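Local coordinates for amidohydrolase (PDB 2I5G), which is probably a metal-dependent dipeptidase of the membrane dipeptidase (M19) family, built on a TIM-barrel fold, at residues I11-L16 with L34-C39; D66-V71 with T86-G91; G240-G245 with V307-G312; I246-T251 with G288-L293. The protein carries 2 engineered substitutions. All blocks are in the same frame, centred on the assembly; numbering follows the deposited sequence.

Contact 1: I11-L16 with L34-C39; sequences IVIDGL and LTAANC
Val12 and Thr35 clasp each other next to the parallel pairing of Ile13 with Ala36. Val12 O accepts two backbone donors, Thr35 N at 2.8 Å and Ala36 N at 3.2 Å. The second donor lies in the carbonyl plane; the first is tilted from it. Thr35 OG1 stands beside its own backbone N (chi1 -54°). There OG1 accepts a hydrogen bond from Val12 N at 3.0 Å. Further along, Asp14 N donates to Ala36 O at 3.1 Å. Asn38 N then meets Asp14 O at 3.0 Å, almost straight (172°). Side chains alternate. Ile13 CG1 touches Ala36 CB on one face; Asp14 and Ala37 share the other. The Leu34 and Val12 side chains cross at about a right angle, with CD1 of Leu34 against CG2 of Val12; CD1 also approaches Asp14 CB. Asp14 is fixed by an Asx turn, in which Leu16 N meets OD2 from above the carboxylate plane at 3.0 Å. Its other oxygen, OD1, is hydrogen-bonded to Thr248 OG1, and Phe290 packs on this side chain. The pair is one step of a beta-alpha-beta unit, linked through helix 23-31. Helices 74-82 and 304-323 cover the Ile13 face. On its other side, strand 36-40 pairs in parallel with strand 86-92.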
loop_
_atom_site.group_PDB
_atom_site.type_symbol
_atom_site.label_atom_id
_atom_site.label_comp_id
_atom_site.label_asym_id
_atom_site.label_seq_id
_atom_site.Cartn_x
_atom_site.Cartn_y
_atom_site.Cartn_z
ATOM N N ILE A 11 11.587 37.124 6.446
ATOM C CA ILE A 11 11.759 35.681 6.505
ATOM C C ILE A 11 11.043 35.111 5.296
ATOM O O ILE A 11 9.816 35.134 5.233
ATOM C CB ILE A 11 11.100 35.082 7.757
ATOM C CG1 ILE A 11 11.746 35.658 9.013
ATOM C CG2 ILE A 11 11.218 33.562 7.730
ATOM C CD1 ILE A 11 13.221 35.365 9.111
ATOM N N VAL A 12 11.797 34.623 4.320
ATOM C CA VAL A 12 11.164 34.049 3.145
ATOM C C VAL A 12 11.317 32.540 3.217
ATOM O O VAL A 12 12.404 32.018 3.473
ATOM C CB VAL A 12 11.764 34.624 1.817
ATOM C CG1 VAL A 12 12.860 35.636 2.125
ATOM C CG2 VAL A 12 12.275 33.504 0.925
ATOM N N ILE A 13 10.206 31.844 3.012
ATOM C CA ILE A 13 10.186 30.395 3.073
ATOM C C ILE A 13 9.427 29.831 1.893
ATOM O O ILE A 13 8.469 30.442 1.422
ATOM C CB ILE A 13 9.520 29.923 4.381
ATOM C CG1 ILE A 13 10.423 30.288 5.565
ATOM C CG2 ILE A 13 9.237 28.426 4.322
ATOM C CD1 ILE A 13 9.886 29.880 6.914
ATOM N N ASP A 14 9.861 28.671 1.411
ATOM C CA ASP A 14 9.206 28.029 0.281
ATOM C C ASP A 14 8.712 26.658 0.687
ATOM O O ASP A 14 9.491 25.806 1.099
ATOM C CB ASP A 14 10.165 27.909 -0.902
ATOM C CG ASP A 14 9.482 27.393 -2.156
ATOM O OD1 ASP A 14 10.097 27.481 -3.241
ATOM O OD2 ASP A 14 8.334 26.898 -2.055
ATOM N N GLY A 15 7.406 26.458 0.558
ATOM C CA GLY A 15 6.789 25.200 0.934
ATOM C C GLY A 15 7.214 23.956 0.172
ATOM O O GLY A 15 7.011 22.846 0.662
ATOM N N LEU A 16 7.782 24.118 -1.019
ATOM C CA LEU A 16 8.209 22.954 -1.774
ATOM C C LEU A 16 9.219 23.202 -2.881
ATOM O O LEU A 16 9.015 24.040 -3.763
ATOM C CB LEU A 16 7.015 22.240 -2.391
ATOM C CG LEU A 16 7.438 20.821 -2.775
ATOM C CD1 LEU A 16 7.085 19.886 -1.626
ATOM C CD2 LEU A 16 6.751 20.374 -4.041
ATOM N N LEU A 34 16.360 33.527 0.032
ATOM C CA LEU A 34 15.561 32.477 0.650
ATOM C C LEU A 34 16.081 32.191 2.055
ATOM O O LEU A 34 17.281 32.013 2.253
ATOM C CB LEU A 34 15.642 31.208 -0.207
ATOM C CG LEU A 34 14.653 30.066 0.026
ATOM C CD1 LEU A 34 13.241 30.545 -0.270
ATOM C CD2 LEU A 34 15.002 28.890 -0.879
ATOM N N THR A 35 15.179 32.153 3.030
ATOM C CA THR A 35 15.574 31.878 4.406
ATOM C C THR A 35 15.533 30.377 4.668
ATOM O O THR A 35 16.480 29.807 5.212
ATOM C CB THR A 35 14.647 32.578 5.409
ATOM O OG1 THR A 35 14.586 33.977 5.106
ATOM C CG2 THR A 35 15.168 32.403 6.823
ATOM N N ALA A 36 14.437 29.737 4.275
ATOM C CA ALA A 36 14.308 28.301 4.475
ATOM C C ALA A 36 13.415 27.669 3.416
ATOM O O ALA A 36 12.631 28.356 2.762
ATOM C CB ALA A 36 13.762 28.018 5.864
ATOM N N ALA A 37 13.542 26.356 3.246
ATOM C CA ALA A 37 12.739 25.653 2.260
ATOM C C ALA A 37 12.502 24.172 2.555
ATOM O O ALA A 37 13.383 23.473 3.058
ATOM C CB ALA A 37 13.375 25.805 0.892
ATOM N N ASN A 38 11.292 23.709 2.240
ATOM C CA ASN A 38 10.909 22.306 2.404
ATOM C C ASN A 38 11.482 21.569 1.195
ATOM O O ASN A 38 10.926 21.641 0.099
ATOM C CB ASN A 38 9.378 22.157 2.398
ATOM C CG ASN A 38 8.920 20.698 2.297
ATOM O OD1 ASN A 38 9.729 19.789 2.111
ATOM N ND2 ASN A 38 7.611 20.475 2.416
ATOM N N CYS A 39 12.593 20.869 1.388
ATOM C CA CYS A 39 13.198 20.137 0.289
ATOM C C CYS A 39 12.831 18.663 0.309
ATOM O O CYS A 39 12.994 17.975 1.316
ATOM C CB CYS A 39 14.717 20.302 0.310
ATOM S SG CYS A 39 15.226 22.007 0.012
#

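Contact 2: D66-V71 with T86-G91; sequences DLVIPV and TGILYG
Ile69 O takes two groups of the neighbouring strand. Ile88 N donates to it at 2.9 Å, and Gly87 CA makes a CA-H...O contact with it at 3.3 Å. This is a parallel pair from a beta-alpha-beta unit, with helix 74-82 as the connection. The sheet is branched here. Strand 86-92 also pairs with strand 36-40, and the backbone of Tyr90 is hydrogen-bonded to Gly114 of strand 113-117. Strand 86-92 thus has three partners, and strand 68-70 is probably an addition to the TIM barrel. The strand axes differ in direction by 38°. The ladder begins where Thr86 N donates to Leu67 O at 2.9 Å, in the carbonyl plane. Next, Ile69 N reaches Thr86 O at 3.2 Å, from above that carbonyl plane. The last direct bond, Val71 N to Ile88 O, is weak (117°). Beyond it a water bridges Val71 O and Tyr90 N. Val68 lies on the same face as Thr86, and Ile88 CD1 reaches across obliquely to Val68 CB. Thr86 OG1 is hydrogen-bonded to Leu34 O. Val71 is the most covered residue of the pair. Its CG1 is anti to the backbone N (chi1 167°) and touches Leu89 CB at 3.8 Å. Its CG2 takes the other direction, beside the backbone N, and lies 3.4 Å from the CA of Gly87, a residue without a side chain.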
loop_
_atom_site.group_PDB
_atom_site.type_symbol
_atom_site.label_atom_id
_atom_site.label_comp_id
_atom_site.label_asym_id
_atom_site.label_seq_id
_atom_site.Cartn_x
_atom_site.Cartn_y
_atom_site.Cartn_z
ATOM N N ASP A 66 28.623 26.756 4.279
ATOM C CA ASP A 66 28.765 28.203 4.260
ATOM C C ASP A 66 27.583 28.843 3.533
ATOM O O ASP A 66 27.452 30.065 3.494
ATOM C CB ASP A 66 30.081 28.577 3.576
ATOM C CG ASP A 66 30.174 28.044 2.159
ATOM O OD1 ASP A 66 29.796 26.875 1.933
ATOM O OD2 ASP A 66 30.639 28.792 1.272
ATOM N N LEU A 67 26.721 27.999 2.976
ATOM C CA LEU A 67 25.544 28.438 2.233
ATOM C C LEU A 67 24.243 27.974 2.870
ATOM O O LEU A 67 23.260 28.712 2.897
ATOM C CB LEU A 67 25.599 27.902 0.796
ATOM C CG LEU A 67 26.313 28.735 -0.276
ATOM C CD1 LEU A 67 27.548 29.405 0.308
ATOM C CD2 LEU A 67 26.659 27.838 -1.467
ATOM N N VAL A 68 24.238 26.746 3.381
ATOM C CA VAL A 68 23.038 26.184 3.979
ATOM C C VAL A 68 23.288 25.452 5.294
ATOM O O VAL A 68 24.411 25.043 5.591
ATOM C CB VAL A 68 22.363 25.197 2.998
ATOM C CG1 VAL A 68 21.978 25.918 1.713
ATOM C CG2 VAL A 68 23.312 24.045 2.688
ATOM N N ILE A 69 22.217 25.294 6.071
ATOM C CA ILE A 69 22.250 24.604 7.359
ATOM C C ILE A 69 20.930 23.856 7.510
ATOM O O ILE A 69 19.898 24.272 6.971
ATOM C CB ILE A 69 22.370 25.582 8.548
ATOM C CG1 ILE A 69 21.119 26.467 8.615
ATOM C CG2 ILE A 69 23.630 26.410 8.421
ATOM C CD1 ILE A 69 21.133 27.481 9.747
ATOM N N PRO A 70 20.945 22.746 8.260
ATOM C CA PRO A 70 19.768 21.907 8.504
ATOM C C PRO A 70 18.683 22.685 9.222
ATOM O O PRO A 70 18.965 23.688 9.864
ATOM C CB PRO A 70 20.315 20.787 9.390
ATOM C CG PRO A 70 21.779 20.764 9.084
ATOM C CD PRO A 70 22.113 22.223 8.985
ATOM N N VAL A 71 17.448 22.212 9.119
ATOM C CA VAL A 71 16.318 22.846 9.791
ATOM C C VAL A 71 15.467 21.793 10.486
ATOM O O VAL A 71 14.853 20.960 9.828
ATOM C CB VAL A 71 15.419 23.617 8.800
ATOM C CG1 VAL A 71 14.097 23.977 9.458
ATOM C CG2 VAL A 71 16.118 24.884 8.356
ATOM N N THR A 86 20.770 29.714 4.109
ATOM C CA THR A 86 19.478 29.143 3.768
ATOM C C THR A 86 19.231 27.867 4.543
ATOM O O THR A 86 19.993 26.906 4.447
ATOM C CB THR A 86 19.385 28.832 2.265
ATOM O OG1 THR A 86 19.162 30.047 1.544
ATOM C CG2 THR A 86 18.249 27.863 1.988
ATOM N N GLY A 87 18.150 27.862 5.306
ATOM C CA GLY A 87 17.825 26.692 6.089
ATOM C C GLY A 87 17.172 25.659 5.207
ATOM O O GLY A 87 16.393 26.005 4.317
ATOM N N ILE A 88 17.493 24.392 5.445
ATOM C CA ILE A 88 16.923 23.308 4.661
ATOM C C ILE A 88 16.152 22.334 5.533
ATOM O O ILE A 88 16.706 21.701 6.428
ATOM C CB ILE A 88 18.024 22.573 3.866
ATOM C CG1 ILE A 88 18.522 23.497 2.753
ATOM C CG2 ILE A 88 17.493 21.268 3.278
ATOM C CD1 ILE A 88 19.609 22.900 1.907
ATOM N N LEU A 89 14.854 22.245 5.262
ATOM C CA LEU A 89 13.950 21.375 5.999
ATOM C C LEU A 89 13.570 20.163 5.146
ATOM O O LEU A 89 12.910 20.295 4.112
ATOM C CB LEU A 89 12.702 22.176 6.400
ATOM C CG LEU A 89 11.410 21.442 6.784
ATOM C CD1 LEU A 89 11.712 20.411 7.849
ATOM C CD2 LEU A 89 10.355 22.444 7.270
ATOM N N TYR A 90 13.991 18.980 5.585
ATOM C CA TYR A 90 13.707 17.747 4.854
ATOM C C TYR A 90 12.243 17.368 4.808
ATOM O O TYR A 90 11.565 17.356 5.843
ATOM C CB TYR A 90 14.476 16.570 5.454
ATOM C CG TYR A 90 15.965 16.647 5.263
ATOM C CD1 TYR A 90 16.519 17.439 4.252
ATOM C CD2 TYR A 90 16.822 15.887 6.057
ATOM C CE1 TYR A 90 17.885 17.465 4.034
ATOM C CE2 TYR A 90 18.196 15.906 5.848
ATOM C CZ TYR A 90 18.721 16.695 4.834
ATOM O OH TYR A 90 20.076 16.697 4.608
ATOM N N GLY A 91 11.772 17.024 3.608
ATOM C CA GLY A 91 10.390 16.619 3.440
ATOM C C GLY A 91 10.199 15.399 2.554
ATOM O O GLY A 91 11.042 15.091 1.699
HETATM O O HOH W 1 15.815 19.055 8.007
#

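Contact 3: G240-G245 with V307-G312; sequences GEDAIG and VRKVMG
Charge joins the exposed side of this contact: Lys309 NZ forms salt bridges with Glu241 and Asp242. NZ meets Asp242 OD2 at 3.2 Å, nearly along the C-O axis of that oxygen. The hydrogen bond to Glu241 OE1, also 3.2 Å, is weak. Bends at chi2 (-64°) and chi4 of the lysine carry the ammonium group to the two acids. Glu241 OE1 also forms a salt bridge with Arg305, so two cations probably share this carboxylate and favour its charged form. Both acids sit in the middle of a type I turn from Gly240 to Ala243. This turn leads from helix 225-239 into strand 244-246 of the TIM barrel, while Lys309 and Val310 belong to helix 304-323, which packs against the turn and the strand. Apolar contact follows deeper in. Ile244 CG2 and Val310 CG2 meet at 3.8 Å, their side chains crossing at a slant. Ile232 of helix 225-239 touches both residues. Backbone packing completes the contact, with Gly245 CA 3.6 Å from Val310 O. The helix has a wider pi-type turn at 309-312. Asn314 ND2, from the same helix, is hydrogen-bonded to the carbonyl oxygens of Glu241 and Ile244.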
loop_
_atom_site.group_PDB
_atom_site.type_symbol
_atom_site.label_atom_id
_atom_site.label_comp_id
_atom_site.label_asym_id
_atom_site.label_seq_id
_atom_site.Cartn_x
_atom_site.Cartn_y
_atom_site.Cartn_z
ATOM N N GLY A 240 -7.814 33.229 3.988
ATOM C CA GLY A 240 -7.538 34.272 4.960
ATOM C C GLY A 240 -6.046 34.553 5.026
ATOM O O GLY A 240 -5.239 33.714 4.619
ATOM N N GLU A 241 -5.665 35.711 5.562
ATOM C CA GLU A 241 -4.256 36.072 5.621
ATOM C C GLU A 241 -3.391 35.332 6.619
ATOM O O GLU A 241 -2.189 35.562 6.670
ATOM C CB GLU A 241 -4.093 37.573 5.846
ATOM C CG GLU A 241 -4.792 38.114 7.065
ATOM C CD GLU A 241 -4.461 39.572 7.297
ATOM O OE1 GLU A 241 -3.346 39.852 7.779
ATOM O OE2 GLU A 241 -5.307 40.437 6.983
ATOM N N ASP A 242 -3.976 34.441 7.404
ATOM C CA ASP A 242 -3.181 33.707 8.381
ATOM C C ASP A 242 -2.905 32.251 8.009
ATOM O O ASP A 242 -2.079 31.596 8.642
ATOM C CB ASP A 242 -3.851 33.779 9.751
ATOM C CG ASP A 242 -3.666 35.133 10.423
ATOM O OD1 ASP A 242 -4.338 35.382 11.448
ATOM O OD2 ASP A 242 -2.844 35.941 9.936
ATOM N N ALA A 243 -3.571 31.753 6.970
ATOM C CA ALA A 243 -3.383 30.368 6.553
ATOM C C ALA A 243 -2.862 30.199 5.120
ATOM O O ALA A 243 -3.087 29.161 4.491
ATOM C CB ALA A 243 -4.688 29.617 6.712
ATOM N N ILE A 244 -2.156 31.206 4.611
ATOM C CA ILE A 244 -1.638 31.151 3.249
ATOM C C ILE A 244 -0.126 31.378 3.187
ATOM O O ILE A 244 0.427 32.155 3.956
ATOM C CB ILE A 244 -2.347 32.193 2.359
ATOM C CG1 ILE A 244 -1.960 31.990 0.902
ATOM C CG2 ILE A 244 -1.971 33.603 2.801
ATOM C CD1 ILE A 244 -2.600 32.985 -0.029
ATOM N N GLY A 245 0.532 30.691 2.260
ATOM C CA GLY A 245 1.969 30.823 2.109
ATOM C C GLY A 245 2.432 30.416 0.721
ATOM O O GLY A 245 1.615 30.143 -0.163
ATOM N N VAL A 307 2.140 40.929 3.287
ATOM C CA VAL A 307 3.236 40.388 2.491
ATOM C C VAL A 307 4.200 39.578 3.364
ATOM O O VAL A 307 4.563 38.461 3.003
ATOM C CB VAL A 307 4.027 41.513 1.779
ATOM C CG1 VAL A 307 5.205 40.919 1.013
ATOM C CG2 VAL A 307 3.108 42.277 0.832
ATOM N N ARG A 308 4.613 40.130 4.504
ATOM C CA ARG A 308 5.526 39.413 5.394
ATOM C C ARG A 308 4.923 38.032 5.630
ATOM O O ARG A 308 5.624 37.016 5.632
ATOM C CB ARG A 308 5.651 40.106 6.755
ATOM C CG ARG A 308 5.593 41.623 6.751
ATOM C CD ARG A 308 6.944 42.282 6.540
ATOM N NE ARG A 308 7.957 41.785 7.463
ATOM C CZ ARG A 308 9.107 42.404 7.715
ATOM N NH1 ARG A 308 9.396 43.556 7.126
ATOM N NH2 ARG A 308 9.986 41.852 8.540
ATOM N N LYS A 309 3.608 38.013 5.834
ATOM C CA LYS A 309 2.872 36.779 6.089
ATOM C C LYS A 309 3.066 35.771 4.972
ATOM O O LYS A 309 3.683 34.726 5.162
ATOM C CB LYS A 309 1.372 37.056 6.210
ATOM C CG LYS A 309 0.988 38.176 7.143
ATOM C CD LYS A 309 1.364 37.855 8.565
ATOM C CE LYS A 309 0.489 38.640 9.519
ATOM N NZ LYS A 309 -0.957 38.380 9.252
ATOM N N VAL A 310 2.524 36.101 3.805
ATOM C CA VAL A 310 2.587 35.228 2.648
ATOM C C VAL A 310 3.994 34.800 2.268
ATOM O O VAL A 310 4.187 33.692 1.778
ATOM C CB VAL A 310 1.920 35.886 1.427
ATOM C CG1 VAL A 310 1.919 34.920 0.258
ATOM C CG2 VAL A 310 0.495 36.293 1.773
HETATM N N MSE A 311 4.982 35.652 2.497
HETATM C CA MSE A 311 6.339 35.277 2.122
HETATM C C MSE A 311 7.029 34.318 3.085
HETATM O O MSE A 311 8.004 33.665 2.705
HETATM C CB MSE A 311 7.208 36.525 1.902
HETATM C CG MSE A 311 6.797 37.363 0.693
HETATM SE SE MSE A 311 6.537 36.326 -0.942
HETATM C CE MSE A 311 8.361 35.787 -1.278
ATOM N N GLY A 312 6.534 34.212 4.317
ATOM C CA GLY A 312 7.174 33.303 5.250
ATOM C C GLY A 312 6.659 33.240 6.675
ATOM O O GLY A 312 6.515 32.149 7.228
#

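Contact 4: I246-T251 with G288-L293; sequences IGTDFT and GEFPNL
Thr248 holds its OG1 between the backbone N and the carbonyl carbon (chi1 75°), which turns CG2 toward the Phe290 ring. Ile246 has CG2 anti to the backbone N and CG1 beside it (chi1 -68°). It can thus touch two residues at once, Phe290 with one branch and Leu293 with the other. Phe290 carries most of the contact, through the far end of its ring. Thr248 CG2 approaches CZ of Phe290 obliquely at 3.4 Å. Ile246 CG2 comes to the edge of the same ring, near its plane, 4.0 Å from Phe290 CE1. The two phenylalanines slide past each other in opposite directions. Phe290 CE2 lies at the edge of the Phe250 ring, 4.0 Å from Phe250 CE2. Ile246 CD1 and Leu293 CD2 meet tip to tip at 3.8 Å. The contact is wholly apolar between the two segments. In the TIM barrel it joins the loop that follows strand 244-246 to the first part of helix 291-299, where Asn292 N donates to Glu289 O and Leu293 N to Phe290 O, both at 2.9 Å. On the loop side, Phe250 N makes a weak bond to Thr248 OG1 at 3.1 Å. OG1 is hydrogen-bonded chiefly to Asp14 OD1 of strand 13-17. Tyr228 of helix 225-239 packs on both Ile246 and Leu293. His7 of helix 5-8 touches Phe290, and Ile246 O accepts a hydrogen bond from Trp315 NE1.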
loop_
_atom_site.group_PDB
_atom_site.type_symbol
_atom_site.label_atom_id
_atom_site.label_comp_id
_atom_site.label_asym_id
_atom_site.label_seq_id
_atom_site.Cartn_x
_atom_site.Cartn_y
_atom_site.Cartn_z
ATOM N N ILE A 246 3.748 30.363 0.533
ATOM C CA ILE A 246 4.322 29.994 -0.753
ATOM C C ILE A 246 4.840 28.561 -0.814
ATOM O O ILE A 246 5.414 28.058 0.151
ATOM C CB ILE A 246 5.473 30.952 -1.124
ATOM C CG1 ILE A 246 4.905 32.339 -1.404
ATOM C CG2 ILE A 246 6.232 30.442 -2.346
ATOM C CD1 ILE A 246 3.843 32.359 -2.494
ATOM N N GLY A 247 4.617 27.922 -1.962
ATOM C CA GLY A 247 5.073 26.561 -2.222
ATOM C C GLY A 247 5.335 26.461 -3.725
ATOM O O GLY A 247 4.631 25.757 -4.451
ATOM N N THR A 248 6.354 27.183 -4.191
ATOM C CA THR A 248 6.703 27.245 -5.612
ATOM C C THR A 248 6.716 25.930 -6.373
ATOM O O THR A 248 6.174 25.840 -7.475
ATOM C CB THR A 248 8.078 27.900 -5.830
ATOM O OG1 THR A 248 9.113 26.978 -5.465
ATOM C CG2 THR A 248 8.203 29.153 -4.992
ATOM N N ASP A 249 7.349 24.918 -5.799
ATOM C CA ASP A 249 7.432 23.628 -6.458
ATOM C C ASP A 249 8.514 23.739 -7.533
ATOM O O ASP A 249 8.358 23.233 -8.641
ATOM C CB ASP A 249 6.074 23.274 -7.073
ATOM C CG ASP A 249 5.971 21.816 -7.481
ATOM O OD1 ASP A 249 6.716 20.984 -6.923
ATOM O OD2 ASP A 249 5.125 21.495 -8.351
ATOM N N PHE A 250 9.608 24.421 -7.196
ATOM C CA PHE A 250 10.729 24.581 -8.122
ATOM C C PHE A 250 11.379 23.232 -8.432
ATOM O O PHE A 250 11.728 22.476 -7.521
ATOM C CB PHE A 250 11.789 25.514 -7.530
ATOM C CG PHE A 250 11.613 26.958 -7.906
ATOM C CD1 PHE A 250 11.498 27.335 -9.245
ATOM C CD2 PHE A 250 11.592 27.950 -6.926
ATOM C CE1 PHE A 250 11.365 28.677 -9.604
ATOM C CE2 PHE A 250 11.460 29.296 -7.275
ATOM C CZ PHE A 250 11.347 29.658 -8.618
ATOM N N THR A 251 11.544 22.941 -9.719
ATOM C CA THR A 251 12.151 21.688 -10.168
ATOM C C THR A 251 13.492 21.996 -10.841
ATOM O O THR A 251 14.000 21.215 -11.655
ATOM C CB THR A 251 11.239 20.970 -11.180
ATOM O OG1 THR A 251 11.110 21.768 -12.364
ATOM C CG2 THR A 251 9.863 20.760 -10.587
ATOM N N GLY A 288 16.581 32.138 -7.722
ATOM C CA GLY A 288 17.228 33.424 -7.529
ATOM C C GLY A 288 16.359 34.637 -7.820
ATOM O O GLY A 288 16.770 35.775 -7.574
ATOM N N GLU A 289 15.158 34.403 -8.336
ATOM C CA GLU A 289 14.244 35.495 -8.657
ATOM C C GLU A 289 13.130 35.672 -7.634
ATOM O O GLU A 289 12.242 36.506 -7.825
ATOM C CB GLU A 289 13.616 35.278 -10.030
ATOM C CG GLU A 289 14.547 35.508 -11.194
ATOM C CD GLU A 289 13.838 35.335 -12.516
ATOM O OE1 GLU A 289 13.579 34.174 -12.896
ATOM O OE2 GLU A 289 13.524 36.358 -13.169
ATOM N N PHE A 290 13.181 34.890 -6.556
ATOM C CA PHE A 290 12.168 34.950 -5.500
ATOM C C PHE A 290 11.729 36.381 -5.159
ATOM O O PHE A 290 10.533 36.664 -5.059
ATOM C CB PHE A 290 12.689 34.255 -4.238
ATOM C CG PHE A 290 11.820 33.126 -3.762
ATOM C CD1 PHE A 290 10.589 33.378 -3.166
ATOM C CD2 PHE A 290 12.223 31.802 -3.931
ATOM C CE1 PHE A 290 9.771 32.331 -2.747
ATOM C CE2 PHE A 290 11.414 30.749 -3.517
ATOM C CZ PHE A 290 10.186 31.014 -2.924
ATOM N N PRO A 291 12.687 37.305 -4.987
ATOM C CA PRO A 291 12.337 38.693 -4.657
ATOM C C PRO A 291 11.345 39.420 -5.571
ATOM O O PRO A 291 10.793 40.447 -5.183
ATOM C CB PRO A 291 13.700 39.395 -4.584
ATOM C CG PRO A 291 14.608 38.514 -5.377
ATOM C CD PRO A 291 14.149 37.130 -5.024
ATOM N N ASN A 292 11.103 38.902 -6.770
ATOM C CA ASN A 292 10.154 39.548 -7.674
ATOM C C ASN A 292 8.724 39.297 -7.216
ATOM O O ASN A 292 7.790 39.977 -7.647
ATOM C CB ASN A 292 10.309 39.012 -9.092
ATOM C CG ASN A 292 11.676 39.264 -9.659
ATOM O OD1 ASN A 292 11.987 38.830 -10.765
ATOM N ND2 ASN A 292 12.508 39.965 -8.906
ATOM N N LEU A 293 8.560 38.307 -6.345
ATOM C CA LEU A 293 7.251 37.950 -5.828
ATOM C C LEU A 293 6.854 38.897 -4.699
ATOM O O LEU A 293 5.673 39.180 -4.490
ATOM C CB LEU A 293 7.275 36.498 -5.347
ATOM C CG LEU A 293 5.944 35.851 -4.965
ATOM C CD1 LEU A 293 4.876 36.169 -6.002
ATOM C CD2 LEU A 293 6.149 34.353 -4.844
#

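Contacts 1 and 2 lie in one sheet, with centres about 9 Å apart. Thr35 O and Gly87 N, 2.6 Å apart, probably bond there. Contact 1 meets contact 4 where Gly15 N approaches Ile246 O at 2.6 Å. This joins the first strand to strand 244-246, as expected where a TIM barrel closes. Contact 3 reaches contact 1 through Ile13 N and Met311 O, 2.9 Å apart. The selenium of Met311, a selenomethionine, lies 4.1 Å from Leu293 CG of contact 4. Contacts 2 and 3 do not touch; their centres are about 21 Å apart. TIM-barrel enzymes carry their active site at the C-terminal ends of the strands; none of these contacts includes a bound metal or ligand.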